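Local coordinates for protein oxalate--CoA ligase (Arabidopsis thaliana, PDB 5IE2) that binds adenosine-5'-triphosphate and belongs to the ANL superfamily of AMP-binding enzymes, with a large AMP-binding region followed by a smaller C-terminal one, at residues K192-K195 and A196-L200; Y312-T315 and E316-H319; G338-G342 and Q343-I347. All blocks are in the same frame, centred on the assembly; numbering follows the deposited sequence.

Interaction 1 (K192-K195 and A196-L200)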
loop_
_atom_site.group_PDB
_atom_site.type_symbol
_atom_site.label_atom_id
_atom_site.label_comp_id
_atom_site.label_asym_id
_atom_site.label_seq_id
_atom_site.Cartn_x
_atom_site.Cartn_y
_atom_site.Cartn_z
ATOM N N LYS A 192 12.622 -8.531 2.479
ATOM C CA LYS A 192 13.069 -9.850 2.028
ATOM C C LYS A 192 11.965 -10.686 1.382
ATOM O O LYS A 192 12.212 -11.360 0.373
ATOM C CB LYS A 192 13.681 -10.640 3.213
ATOM C CG LYS A 192 15.050 -10.045 3.508
ATOM C CD LYS A 192 15.765 -10.755 4.680
ATOM C CE LYS A 192 14.999 -10.561 6.021
ATOM N NZ LYS A 192 15.671 -11.276 7.155
ATOM N N ASN A 193 10.765 -10.665 1.964
ATOM C CA ASN A 193 9.642 -11.421 1.377
ATOM C C ASN A 193 9.247 -10.962 -0.057
ATOM O O ASN A 193 9.046 -11.780 -0.957
ATOM C CB ASN A 193 8.406 -11.285 2.270
ATOM C CG ASN A 193 8.580 -11.966 3.619
ATOM O OD1 ASN A 193 9.414 -12.892 3.804
ATOM N ND2 ASN A 193 7.762 -11.541 4.555
ATOM N N ILE A 194 9.142 -9.652 -0.200
ATOM C CA ILE A 194 8.743 -9.041 -1.470
ATOM C C ILE A 194 9.841 -9.282 -2.509
ATOM O O ILE A 194 9.572 -9.765 -3.607
ATOM C CB ILE A 194 8.458 -7.513 -1.282
ATOM C CG1 ILE A 194 7.269 -7.340 -0.314
ATOM C CG2 ILE A 194 8.222 -6.811 -2.674
ATOM C CD1 ILE A 194 7.106 -5.885 0.248
ATOM N N LYS A 195 11.096 -9.064 -2.126
ATOM C CA LYS A 195 12.175 -9.351 -3.066
ATOM C C LYS A 195 12.195 -10.819 -3.479
ATOM O O LYS A 195 12.463 -11.150 -4.644
ATOM C CB LYS A 195 13.546 -9.088 -2.408
ATOM C CG LYS A 195 13.905 -7.690 -2.256
ATOM C CD LYS A 195 15.445 -7.632 -1.941
ATOM C CE LYS A 195 15.823 -8.531 -0.800
ATOM N NZ LYS A 195 17.264 -8.546 -0.550
ATOM N N ALA A 196 11.902 -11.704 -2.523
ATOM C CA ALA A 196 11.990 -13.115 -2.819
ATOM C C ALA A 196 10.899 -13.543 -3.782
ATOM O O ALA A 196 11.201 -14.239 -4.800
ATOM C CB ALA A 196 11.957 -13.995 -1.493
ATOM N N VAL A 197 9.644 -13.204 -3.493
ATOM C CA VAL A 197 8.575 -13.751 -4.329
ATOM C C VAL A 197 8.588 -13.144 -5.757
ATOM O O VAL A 197 8.192 -13.818 -6.690
ATOM C CB VAL A 197 7.166 -13.576 -3.666
ATOM C CG1 VAL A 197 6.796 -12.109 -3.583
ATOM C CG2 VAL A 197 6.074 -14.433 -4.399
ATOM N N TYR A 198 9.077 -11.915 -5.933
ATOM C CA TYR A 198 9.146 -11.359 -7.295
ATOM C C TYR A 198 10.540 -11.497 -7.901
ATOM O O TYR A 198 10.754 -11.010 -8.992
ATOM C CB TYR A 198 8.668 -9.874 -7.307
ATOM C CG TYR A 198 7.262 -9.790 -6.731
ATOM C CD1 TYR A 198 6.223 -10.515 -7.297
ATOM C CD2 TYR A 198 7.009 -9.054 -5.590
ATOM C CE1 TYR A 198 4.945 -10.492 -6.735
ATOM C CE2 TYR A 198 5.750 -9.023 -5.029
ATOM C CZ TYR A 198 4.743 -9.734 -5.605
ATOM O OH TYR A 198 3.525 -9.703 -4.980
ATOM N N LYS A 199 11.464 -12.149 -7.178
ATOM C CA LYS A 199 12.880 -12.231 -7.589
ATOM C C LYS A 199 13.392 -10.891 -8.054
ATOM O O LYS A 199 13.947 -10.778 -9.142
ATOM C CB LYS A 199 13.065 -13.279 -8.693
ATOM C CG LYS A 199 12.673 -14.658 -8.221
ATOM C CD LYS A 199 12.982 -15.718 -9.327
ATOM C CE LYS A 199 12.474 -17.073 -8.886
ATOM N NZ LYS A 199 12.784 -18.032 -10.003
ATOM N N LEU A 200 13.211 -9.858 -7.229
ATOM C CA LEU A 200 13.764 -8.537 -7.554
ATOM C C LEU A 200 15.280 -8.627 -7.510
ATOM O O LEU A 200 15.833 -9.252 -6.578
ATOM C CB LEU A 200 13.291 -7.460 -6.552
ATOM C CG LEU A 200 11.753 -7.225 -6.555
ATOM C CD1 LEU A 200 11.448 -6.136 -5.488
ATOM C CD2 LEU A 200 11.212 -6.797 -7.931
HETATM O O HOH W 1 15.679 -11.800 -5.634
#
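K195 and L200 meet where helix 184-198 comes to its end, and their backbone bond closes the last turn. Up to that point the helix pays its polar debts in the ordinary way: A196 N donates to K192 O at 2.9 Å, V197 N to N193 O at 3.0 Å, and Y198 N to I194 O at 3.2 Å. The pattern changes at K199, which turns to a positive phi of 45°. Its N reaches back to A196 O at 3.2 Å, while L200 N bonds to K195 O at 3.0 Å, lying in the carbonyl plane on a lone pair. This pair of bonds makes a Schellman motif. A water donates to L200 O at 2.7 Å and only weakly to K195 O, bridging the two carbonyls, and R283 NH2 takes Y198 O.

L200, the apolar residue just past the turn, folds over the CA of K195, and its CD1 lies near CG2 of I194. With CG1 beside the backbone N (chi1 -63°), I194 sends CG2 anti to that N, onto the edge of the Y198 ring, 3.9 Å from CD2. CG1 of V197 sits over the centre of one face of the same ring. The tyrosine hydroxyl bonds to R286 and S323, and its ring stacks with F284. Lysines suit the outer side: K195 NZ forms a salt bridge with D2 and donates to G227 O, and K199 NZ forms salt bridges with E328 and E329. The carbonyls from K192 to A196 are thus met by backbone N-H groups, I194, Y198 and L200 are buried, and the charges of K195 and K199 are balanced by acidic partners.

Interaction 2 (Y312-T315 and E316-H319). With ATP (adenosine-5'-triphosphate), chain C; ACY (acetic acid), chain E.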
loop_
_atom_site.group_PDB
_atom_site.type_symbol
_atom_site.label_atom_id
_atom_site.label_comp_id
_atom_site.label_asym_id
_atom_site.label_seq_id
_atom_site.Cartn_x
_atom_site.Cartn_y
_atom_site.Cartn_z
ATOM N N TYR A 312 -1.947 -9.960 -1.501
ATOM C CA TYR A 312 -2.806 -9.600 -0.369
ATOM C C TYR A 312 -1.903 -9.047 0.743
ATOM O O TYR A 312 -0.852 -9.616 1.027
ATOM C CB TYR A 312 -3.573 -10.849 0.072
ATOM C CG TYR A 312 -4.221 -10.858 1.458
ATOM C CD1 TYR A 312 -5.142 -9.875 1.834
ATOM C CD2 TYR A 312 -4.018 -11.936 2.305
ATOM C CE1 TYR A 312 -5.816 -9.931 3.106
ATOM C CE2 TYR A 312 -4.680 -12.020 3.535
ATOM C CZ TYR A 312 -5.547 -11.019 3.933
ATOM O OH TYR A 312 -6.154 -11.118 5.163
ATOM N N ALA A 313 -2.278 -7.898 1.294
ATOM C CA ALA A 313 -1.391 -7.174 2.207
ATOM C C ALA A 313 -2.159 -6.305 3.185
ATOM O O ALA A 313 -3.292 -6.005 2.942
ATOM C CB ALA A 313 -0.408 -6.282 1.414
ATOM N N MET A 314 -1.534 -5.932 4.303
ATOM C CA MET A 314 -2.200 -5.019 5.234
ATOM C C MET A 314 -1.157 -4.320 6.081
ATOM O O MET A 314 -0.018 -4.780 6.219
ATOM C CB MET A 314 -3.228 -5.790 6.102
ATOM C CG MET A 314 -2.602 -6.747 7.145
ATOM S SD MET A 314 -3.900 -7.812 7.851
ATOM C CE MET A 314 -5.156 -6.664 8.450
ATOM N N THR A 315 -1.532 -3.178 6.646
ATOM C CA THR A 315 -0.586 -2.388 7.399
ATOM C C THR A 315 0.017 -3.210 8.552
ATOM O O THR A 315 1.189 -3.096 8.815
ATOM C CB THR A 315 -1.286 -1.118 7.985
ATOM O OG1 THR A 315 -1.836 -0.363 6.908
ATOM C CG2 THR A 315 -0.300 -0.238 8.718
ATOM N N GLU A 316 -0.811 -3.985 9.238
ATOM C CA GLU A 316 -0.333 -4.764 10.405
ATOM C C GLU A 316 0.675 -5.876 10.083
ATOM O O GLU A 316 1.373 -6.384 10.980
ATOM C CB GLU A 316 -1.521 -5.415 11.131
ATOM C CG GLU A 316 -2.436 -4.467 11.859
ATOM C CD GLU A 316 -3.632 -4.033 10.968
ATOM O OE1 GLU A 316 -3.454 -3.917 9.737
ATOM O OE2 GLU A 316 -4.739 -3.831 11.531
ATOM N N ALA A 317 0.724 -6.264 8.816
ATOM C CA ALA A 317 1.671 -7.284 8.320
ATOM C C ALA A 317 2.889 -6.608 7.669
ATOM O O ALA A 317 3.626 -7.261 6.952
ATOM C CB ALA A 317 0.927 -8.199 7.260
ATOM N N THR A 318 3.055 -5.293 7.868
ATOM C CA THR A 318 4.095 -4.524 7.128
ATOM C C THR A 318 3.912 -4.837 5.603
ATOM O O THR A 318 4.857 -5.166 4.888
ATOM C CB THR A 318 5.547 -4.844 7.643
ATOM O OG1 THR A 318 5.500 -4.750 9.066
ATOM C CG2 THR A 318 6.579 -3.786 7.158
ATOM N N HIS A 319 2.676 -4.712 5.158
ATOM C CA HIS A 319 2.278 -4.968 3.760
ATOM C C HIS A 319 2.142 -6.496 3.487
ATOM O O HIS A 319 1.199 -7.126 3.972
ATOM C CB HIS A 319 3.256 -4.256 2.760
ATOM C CG HIS A 319 2.739 -4.220 1.342
ATOM N ND1 HIS A 319 1.474 -3.770 1.012
ATOM C CD2 HIS A 319 3.315 -4.625 0.171
ATOM C CE1 HIS A 319 1.294 -3.903 -0.300
ATOM N NE2 HIS A 319 2.393 -4.419 -0.833
HETATM P PG ATP C . -8.933 -0.400 8.609
HETATM O O1G ATP C . -10.328 -1.026 8.568
HETATM O O2G ATP C . -8.894 0.903 9.326
HETATM O O3G ATP C . -7.900 -1.384 9.153
HETATM P PB ATP C . -7.971 -1.147 5.992
HETATM O O1B ATP C . -8.401 -0.759 4.594
HETATM O O2B ATP C . -8.277 -2.495 6.539
HETATM O O3B ATP C . -8.480 -0.034 7.084
HETATM P PA ATP C . -5.174 -1.446 5.090
HETATM O O1A ATP C . -4.153 -2.092 6.018
HETATM O O2A ATP C . -4.772 -0.312 4.231
HETATM O O3A ATP C . -6.358 -0.883 6.031
HETATM O "O5'" ATP C . -5.894 -2.601 4.246
HETATM C "C5'" ATP C . -5.675 -4.018 4.452
HETATM C "C4'" ATP C . -6.970 -4.721 4.006
HETATM O "O4'" ATP C . -7.104 -4.593 2.578
HETATM C "C3'" ATP C . -6.907 -6.207 4.183
HETATM O "O3'" ATP C . -7.224 -6.545 5.531
HETATM C "C2'" ATP C . -7.947 -6.710 3.204
HETATM O "O2'" ATP C . -9.256 -6.458 3.739
HETATM C "C1'" ATP C . -7.772 -5.736 2.075
HETATM N N9 ATP C . -6.945 -6.283 0.973
HETATM C C8 ATP C . -5.628 -6.146 0.769
HETATM N N7 ATP C . -5.281 -6.790 -0.388
HETATM C C5 ATP C . -6.435 -7.316 -0.913
HETATM C C6 ATP C . -6.785 -8.094 -2.124
HETATM N N6 ATP C . -5.814 -8.396 -3.050
HETATM N N1 ATP C . -8.088 -8.419 -2.283
HETATM C C2 ATP C . -9.041 -8.071 -1.387
HETATM N N3 ATP C . -8.795 -7.367 -0.253
HETATM C C4 ATP C . -7.511 -6.977 -0.008
HETATM C C ACY E . -1.713 -2.967 1.620
HETATM O O ACY E . -1.579 -3.031 0.343
HETATM O OXT ACY E . -0.795 -3.241 2.448
HETATM C CH3 ACY E . -3.061 -2.592 2.177
#
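M314 and H319 face each other as an antiparallel hydrogen-bonded pair: M314 N donates to H319 O, and H319 N returns a 2.9 Å bond to M314 O. That carbonyl oxygen also takes A317 N, from the opposite face of its plane. Inside the hairpin, T318 N bonds to T315 O, and T318 and H319 both have positive phi as the chain turns back.

The M314 side chain starts beside the ribose-phosphate link, CB lying 3.4 Å from C5' of ATP. A chi1 of 70° tucks CG between the backbone N and the carbonyl carbon, where it packs 3.8 Å from CB of A317. A bend at chi3 then returns the methyl to the ribose, with CE 3.6 Å from O3' of ATP and 3.5 Å from E316 OE1; the other oxygen of E316 bonds to Y374. Small A313 leaves room for the H319 ring, its CB lying over one face, while ND1 donates to OXT of acetic acid, probably from the crystallisation liquor, at 2.7 Å.

Residues 312-316 (YAMTE) resemble the conserved Y-G-x-T-E motif of ANL enzymes. T315 N gives O1A of ATP a nearly straight bond (2.9 Å, 168°), consistent with the turn holding a backbone donor toward the alpha-phosphate.

Interaction 3 (G338-G342 and Q343-I347)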
loop_
_atom_site.group_PDB
_atom_site.type_symbol
_atom_site.label_atom_id
_atom_site.label_comp_id
_atom_site.label_asym_id
_atom_site.label_seq_id
_atom_site.Cartn_x
_atom_site.Cartn_y
_atom_site.Cartn_z
ATOM N N GLY A 338 -3.018 -15.855 -4.101
ATOM C CA GLY A 338 -1.827 -16.677 -4.100
ATOM C C GLY A 338 -1.453 -17.285 -2.761
ATOM O O GLY A 338 -2.300 -17.549 -1.929
ATOM N N LYS A 339 -0.155 -17.451 -2.537
ATOM C CA LYS A 339 0.335 -18.272 -1.408
ATOM C C LYS A 339 1.070 -17.410 -0.410
ATOM O O LYS A 339 1.690 -16.444 -0.785
ATOM C CB LYS A 339 1.274 -19.384 -1.925
ATOM C CG LYS A 339 0.561 -20.327 -2.888
ATOM C CD LYS A 339 1.431 -21.549 -3.198
ATOM C CE LYS A 339 2.625 -21.190 -4.044
ATOM N NZ LYS A 339 2.210 -21.104 -5.463
ATOM N N PRO A 340 1.058 -17.796 0.877
ATOM C CA PRO A 340 1.778 -17.058 1.930
ATOM C C PRO A 340 3.252 -16.877 1.573
ATOM O O PRO A 340 3.836 -17.843 1.042
ATOM C CB PRO A 340 1.668 -17.993 3.158
ATOM C CG PRO A 340 0.534 -18.868 2.882
ATOM C CD PRO A 340 0.361 -18.991 1.388
ATOM N N VAL A 341 3.857 -15.727 1.885
ATOM C CA VAL A 341 5.276 -15.532 1.568
ATOM C C VAL A 341 6.015 -15.237 2.881
ATOM O O VAL A 341 5.788 -14.206 3.476
ATOM C CB VAL A 341 5.493 -14.372 0.566
ATOM C CG1 VAL A 341 7.039 -14.143 0.242
ATOM C CG2 VAL A 341 4.722 -14.619 -0.725
ATOM N N GLY A 342 6.877 -16.160 3.318
ATOM C CA GLY A 342 7.759 -15.905 4.446
ATOM C C GLY A 342 7.074 -15.791 5.806
ATOM O O GLY A 342 7.638 -15.229 6.720
ATOM N N GLN A 343 5.845 -16.294 5.911
ATOM C CA GLN A 343 5.088 -16.261 7.144
ATOM C C GLN A 343 4.075 -17.355 7.131
ATOM O O GLN A 343 3.755 -17.902 6.076
ATOM C CB GLN A 343 4.400 -14.921 7.344
ATOM C CG GLN A 343 3.415 -14.591 6.173
ATOM C CD GLN A 343 3.212 -13.076 6.031
ATOM O OE1 GLN A 343 2.371 -12.496 6.715
ATOM N NE2 GLN A 343 4.005 -12.436 5.162
ATOM N N GLU A 344 3.592 -17.714 8.325
ATOM C CA GLU A 344 2.524 -18.678 8.451
ATOM C C GLU A 344 1.174 -18.060 8.266
ATOM O O GLU A 344 0.940 -16.918 8.649
ATOM C CB GLU A 344 2.570 -19.330 9.838
ATOM C CG GLU A 344 3.846 -20.096 10.074
ATOM C CD GLU A 344 3.890 -20.673 11.481
ATOM O OE1 GLU A 344 3.256 -21.712 11.675
ATOM O OE2 GLU A 344 4.559 -20.079 12.343
ATOM N N MET A 345 0.272 -18.851 7.726
ATOM C CA MET A 345 -1.080 -18.371 7.511
ATOM C C MET A 345 -2.044 -19.547 7.701
ATOM O O MET A 345 -1.767 -20.680 7.267
ATOM C CB MET A 345 -1.210 -17.794 6.102
ATOM C CG MET A 345 -2.556 -17.213 5.862
ATOM S SD MET A 345 -2.602 -16.555 4.155
ATOM C CE MET A 345 -1.112 -15.460 4.160
ATOM N N ALA A 346 -3.177 -19.300 8.341
ATOM C CA ALA A 346 -4.119 -20.375 8.611
ATOM C C ALA A 346 -5.533 -19.834 8.533
ATOM O O ALA A 346 -5.733 -18.654 8.718
ATOM C CB ALA A 346 -3.858 -20.933 9.944
ATOM N N ILE A 347 -6.514 -20.697 8.274
ATOM C CA ILE A 347 -7.911 -20.272 8.184
ATOM C C ILE A 347 -8.613 -20.857 9.405
ATOM O O ILE A 347 -8.616 -22.072 9.580
ATOM C CB ILE A 347 -8.570 -20.818 6.888
ATOM C CG1 ILE A 347 -7.829 -20.358 5.635
ATOM C CG2 ILE A 347 -10.055 -20.486 6.836
ATOM C CD1 ILE A 347 -7.981 -18.829 5.391
#
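P340 lays its ring against the side chain of M345, the two crossing at a slant. CG of the proline is 3.8 Å from CB of the methionine, and P340 CB is 3.9 Å from M345 CE. M345 reaches this position with CG anti to its own N (chi1 -177°) and a bend at chi3, which brings the methyl back over the proline's CB and CA. Methionine suits the place because a flexible thioether can follow the outline of the rigid ring, and it also rests on M321, S322 and V363. Proline CB approaches Q343 O at 3.6 Å as well.

Between these residues the chain leaves strand 339-340, the outermost strand within the chain of a five-stranded mixed sheet, and enters strand 344-348 of a separate antiparallel sheet. The turn is thus a link between two sheets of the AMP-binding region. Proline fits the outer strand, having no N-H to donate, while V341 bonds through its backbone to M321. G342 adopts a positive phi, which glycine accepts readily.

Q343 holds the turn with its side chain. A chi1 of 59° folds CG back over its own backbone, and from there the extended remainder carries the amide to V341 O. NE2 donates to that oxygen at 3.0 Å in an almost straight bond (170°); the acceptor is practically in the amide plane. NE2 also bonds to L320 O, and OE1 accepts from N369 ND2, so both ends of the amide are used and its rotation is fixed. Glutamine can supply the donor and the acceptor at once.

How the interactions relate
From the N terminus the three contacts come in series, neither nested nor crossed. Interaction 1 closes the end of helix 184-198. Interaction 2 closes the hairpin between strands 308-314 and 319-323, and interaction 3 the turn from strand 339-340 to strand 344-348. The helix joins the other two: I194 CD1 packs 4.0 Å from H319 CD2 at interaction 2, while N193 and V197 rest against V341 at interaction 3, with N193 O 3.3 Å from V341 CG1. Interactions 2 and 3 do not touch, but both reach the same five-stranded sheet. The helix thus spans the ATP-side hairpin and the more exposed turn leading into the next sheet.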